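Local coordinates for putative lipoprotein YcdA (Bacillus subtilis subsp. subtilis str. 168, PDB 4R4G) that is of unknown function but is probably a lipid-modified protein of the cell membrane, joining an Ig-like domain to a helix-rich alpha+beta domain, at residues 153-156 / 160-163; 164-167 / 171-174. One frame throughout, in Å; residues are numbered along the deposited sequence.

Interaction 1: 153-156 / 160-163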
loop_
_atom_site.group_PDB
_atom_site.type_symbol
_atom_site.label_atom_id
_atom_site.label_comp_id
_atom_site.label_asym_id
_atom_site.label_seq_id
_atom_site.Cartn_x
_atom_site.Cartn_y
_atom_site.Cartn_z
ATOM N N TYR A 153 -0.417 -0.593 11.913
ATOM C CA TYR A 153 -1.662 -0.016 12.401
ATOM C C TYR A 153 -2.590 -1.130 12.835
ATOM O O TYR A 153 -3.145 -1.054 13.919
ATOM C CB TYR A 153 -2.332 0.842 11.314
ATOM C CG TYR A 153 -1.988 2.313 11.369
ATOM C CD1 TYR A 153 -2.717 3.191 12.164
ATOM C CD2 TYR A 153 -0.957 2.838 10.594
ATOM C CE1 TYR A 153 -2.427 4.552 12.191
ATOM C CE2 TYR A 153 -0.656 4.199 10.615
ATOM C CZ TYR A 153 -1.388 5.051 11.421
ATOM O OH TYR A 153 -1.083 6.388 11.459
ATOM N N VAL A 154 -2.720 -2.188 12.017
ATOM C CA VAL A 154 -3.561 -3.361 12.292
ATOM C C VAL A 154 -3.038 -4.071 13.558
ATOM O O VAL A 154 -3.825 -4.385 14.458
ATOM C CB VAL A 154 -3.663 -4.304 11.053
ATOM C CG1 VAL A 154 -4.310 -5.642 11.408
ATOM C CG2 VAL A 154 -4.452 -3.636 9.942
ATOM N N ASP A 155 -1.719 -4.240 13.656
ATOM C CA ASP A 155 -1.077 -4.881 14.801
ATOM C C ASP A 155 -1.445 -4.199 16.129
ATOM O O ASP A 155 -1.977 -4.857 17.032
ATOM C CB ASP A 155 0.450 -4.879 14.614
ATOM C CG ASP A 155 1.032 -6.059 13.861
ATOM O OD1 ASP A 155 0.257 -6.804 13.217
ATOM O OD2 ASP A 155 2.255 -6.252 13.933
ATOM N N VAL A 156 -1.212 -2.873 16.224
ATOM C CA VAL A 156 -1.457 -2.115 17.451
ATOM C C VAL A 156 -2.949 -1.904 17.725
ATOM O O VAL A 156 -3.347 -2.039 18.883
ATOM C CB VAL A 156 -0.682 -0.771 17.519
ATOM C CG1 VAL A 156 0.815 -0.997 17.353
ATOM C CG2 VAL A 156 -1.188 0.243 16.503
ATOM N N GLY A 160 -3.988 -5.818 19.056
ATOM C CA GLY A 160 -3.476 -5.491 20.385
ATOM C C GLY A 160 -2.008 -5.860 20.542
ATOM O O GLY A 160 -1.474 -5.830 21.645
ATOM N N LYS A 161 -1.345 -6.211 19.434
ATOM C CA LYS A 161 0.049 -6.620 19.379
ATOM C C LYS A 161 0.971 -5.432 19.639
ATOM O O LYS A 161 0.607 -4.282 19.375
ATOM C CB LYS A 161 0.340 -7.238 17.991
ATOM C CG LYS A 161 1.444 -8.297 17.959
ATOM C CD LYS A 161 1.536 -8.978 16.583
ATOM C CE LYS A 161 2.849 -9.705 16.361
ATOM N NZ LYS A 161 3.119 -9.963 14.915
ATOM N N ASP A 162 2.157 -5.723 20.190
ATOM C CA ASP A 162 3.224 -4.753 20.396
ATOM C C ASP A 162 3.950 -4.551 19.056
ATOM O O ASP A 162 3.878 -5.426 18.177
ATOM C CB ASP A 162 4.190 -5.233 21.495
ATOM C CG ASP A 162 3.881 -4.683 22.874
ATOM O OD1 ASP A 162 3.493 -3.487 22.964
ATOM O OD2 ASP A 162 4.084 -5.428 23.877
ATOM N N ASN A 163 4.605 -3.399 18.871
ATOM C CA ASN A 163 5.305 -3.105 17.624
ATOM C C ASN A 163 6.199 -1.921 17.864
ATOM O O ASN A 163 5.737 -0.784 17.773
ATOM C CB ASN A 163 4.293 -2.828 16.495
ATOM C CG ASN A 163 4.714 -3.312 15.130
ATOM O OD1 ASN A 163 5.724 -2.878 14.553
ATOM N ND2 ASN A 163 3.892 -4.171 14.552
#
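Asp155 and Lys161 lie side by side with their side chains pointing the same way, while Asn163 crosses Asp155 at about a right angle. The carboxylate thus meets the far end of a lysine chain, at CD and NZ, and an amide across it. Lys161 has CG anti to its backbone N (chi1 -151°) and stays extended beyond it, which carries the aliphatic part past the acid, CD lying 3.9 Å from Asp155 OD2. Its ammonium group ends in a long salt bridge, with Lys161 NZ also 3.9 Å from Asp155 OD2, a separation at which any attraction is probably modest. The same oxygen has Asn163 ND2 2.7 Å away, approaching from a different direction; the carboxylate and amide planes are turned 46° apart. Replacing Asp155 by an alanine would probably deprive the Lys161 ammonium of this acidic neighbour and leave the Asn163 amide freer to turn. Val156 meets Asn163 with its CG1 branch, 4.0 Å from Asn163 CB, again with the side chains at about a right angle. Backbone atoms also close the turn. Lys161 N donates to Asp155 O over 2.8 Å, bent to 134° at the hydrogen. A CA-H...O contact runs from Val156 CA to Lys161 O at 3.6 Å. Gly160, with positive phi, is where the chain leaves helical geometry. The contact therefore folds the chain back at the C-terminal end of helix 145-157, on the surface of the C-terminal domain. Tyr153 of the same helical segment sets its ring edge-to-face with Phe166 of helix 165-170, on which Val156 also packs, and its hydroxyl makes a weak hydrogen bond to Leu309 N, just after strand 307-308.

Interaction 2: 164-167 / 171-174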
loop_
_atom_site.group_PDB
_atom_site.type_symbol
_atom_site.label_atom_id
_atom_site.label_comp_id
_atom_site.label_asym_id
_atom_site.label_seq_id
_atom_site.Cartn_x
_atom_site.Cartn_y
_atom_site.Cartn_z
ATOM N N ALA A 164 7.470 -2.166 18.212
ATOM C CA ALA A 164 8.417 -1.078 18.499
ATOM C C ALA A 164 8.678 -0.223 17.259
ATOM O O ALA A 164 9.104 0.933 17.357
ATOM C CB ALA A 164 9.716 -1.646 19.030
ATOM N N ASP A 165 8.364 -0.790 16.099
ATOM C CA ASP A 165 8.510 -0.128 14.827
ATOM C C ASP A 165 7.410 0.908 14.564
ATOM O O ASP A 165 7.653 1.827 13.784
ATOM C CB ASP A 165 8.502 -1.177 13.708
ATOM C CG ASP A 165 9.837 -1.845 13.429
ATOM O OD1 ASP A 165 10.824 -1.546 14.157
ATOM O OD2 ASP A 165 9.903 -2.659 12.478
ATOM N N PHE A 166 6.215 0.760 15.189
ATOM C CA PHE A 166 5.038 1.607 14.955
ATOM C C PHE A 166 5.343 3.109 14.887
ATOM O O PHE A 166 5.029 3.737 13.877
ATOM C CB PHE A 166 3.913 1.361 15.980
ATOM C CG PHE A 166 2.649 2.120 15.639
ATOM C CD1 PHE A 166 1.840 1.721 14.580
ATOM C CD2 PHE A 166 2.316 3.285 16.317
ATOM C CE1 PHE A 166 0.697 2.445 14.240
ATOM C CE2 PHE A 166 1.180 4.012 15.967
ATOM C CZ PHE A 166 0.364 3.571 14.952
ATOM N N GLU A 167 5.902 3.681 15.949
ATOM C CA GLU A 167 6.202 5.107 15.976
ATOM C C GLU A 167 7.170 5.470 14.836
ATOM O O GLU A 167 6.859 6.372 14.057
ATOM C CB GLU A 167 6.760 5.514 17.340
ATOM C CG GLU A 167 5.911 5.012 18.504
ATOM C CD GLU A 167 5.341 6.055 19.447
ATOM O OE1 GLU A 167 5.790 7.225 19.409
ATOM O OE2 GLU A 167 4.453 5.689 20.251
ATOM N N GLY A 171 4.864 7.595 12.454
ATOM C CA GLY A 171 4.939 8.965 12.946
ATOM C C GLY A 171 3.893 9.296 14.000
ATOM O O GLY A 171 4.018 10.311 14.680
ATOM N N ALA A 172 2.849 8.445 14.145
ATOM C CA ALA A 172 1.761 8.580 15.129
ATOM C C ALA A 172 2.203 7.990 16.451
ATOM O O ALA A 172 3.154 7.215 16.452
ATOM C CB ALA A 172 0.513 7.856 14.623
ATOM N N ASN A 173 1.544 8.327 17.576
ATOM C CA ASN A 173 1.929 7.692 18.834
ATOM C C ASN A 173 0.870 6.657 19.174
ATOM O O ASN A 173 -0.326 6.972 19.173
ATOM C CB ASN A 173 2.213 8.690 19.953
ATOM C CG ASN A 173 1.060 9.103 20.811
ATOM O OD1 ASN A 173 0.782 8.483 21.850
ATOM N ND2 ASN A 173 0.447 10.217 20.442
ATOM N N LYS A 174 1.313 5.392 19.355
ATOM C CA LYS A 174 0.416 4.263 19.569
ATOM C C LYS A 174 -0.548 4.501 20.710
ATOM O O LYS A 174 -1.747 4.363 20.495
ATOM C CB LYS A 174 1.134 2.896 19.715
ATOM C CG LYS A 174 2.191 2.728 20.810
ATOM C CD LYS A 174 3.004 1.417 20.618
ATOM C CE LYS A 174 2.409 0.183 21.284
ATOM N NZ LYS A 174 3.253 -1.033 21.082
#
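Glu167 O takes the backbone N-H of Gly171 at 2.8 Å from Gly171 N, with 149° at the hydrogen, a bond that closes the last turn of the short helix. Gly171 then leaves helical geometry with positive phi, a conformation in which any side chain would collide with the carbonyl oxygen before it. The Glu167 side chain bends at chi2 (-121°) and brings its carboxylate alongside Asn173, the two side chains pointing the same way. Its OE2 accepts a longer bond, 3.3 Å from Lys174 N, with the donor well above the carboxylate plane. This places a negative group at the start of the next helix, which would probably suit the helix dipole. Phe166 packs against the returning chain. With CG anti to the backbone N (chi1 -173°), the CD2-CE2 side of its ring is brought against Lys174 and Ala172: CD2 lies 3.6 Å from Lys174 CB, approached obliquely, CE2 packs at 4.1 Å from Ala172 CB, and the carbonyl carbon of Asn173 meets the ring edge. Lys174 bends at chi3, and its ammonium group pairs with Asp162. Asn173 itself is the N-cap of helix 174-192, its OD1 accepting from Glu176 N. The whole is a tight link between consecutive helices: a short helix ended by a positive-phi glycine, then an Asn N-cap opening helix 174-192.

How the interactions relate
Interactions 1 and 2 are consecutive turns of one chain, their centres 10 Å apart: the loop of 160-163 leads straight into 164-167. Each has a glycine with positive phi where a helix ends, so helix 145-157, helix 165-170 and helix 174-192 follow one another through two tight bends. Side chains also join the bends directly. Lys174 NZ forms a salt bridge with Asp162 OD1 at 3.1 Å, reaching back from the second turn to the first. Elsewhere Val156 CG2 packs 3.7 Å from Phe166 CE1, and Tyr153 OH lies 3.8 Å from Ala172 CB. Phe166 thus contributes to both turns.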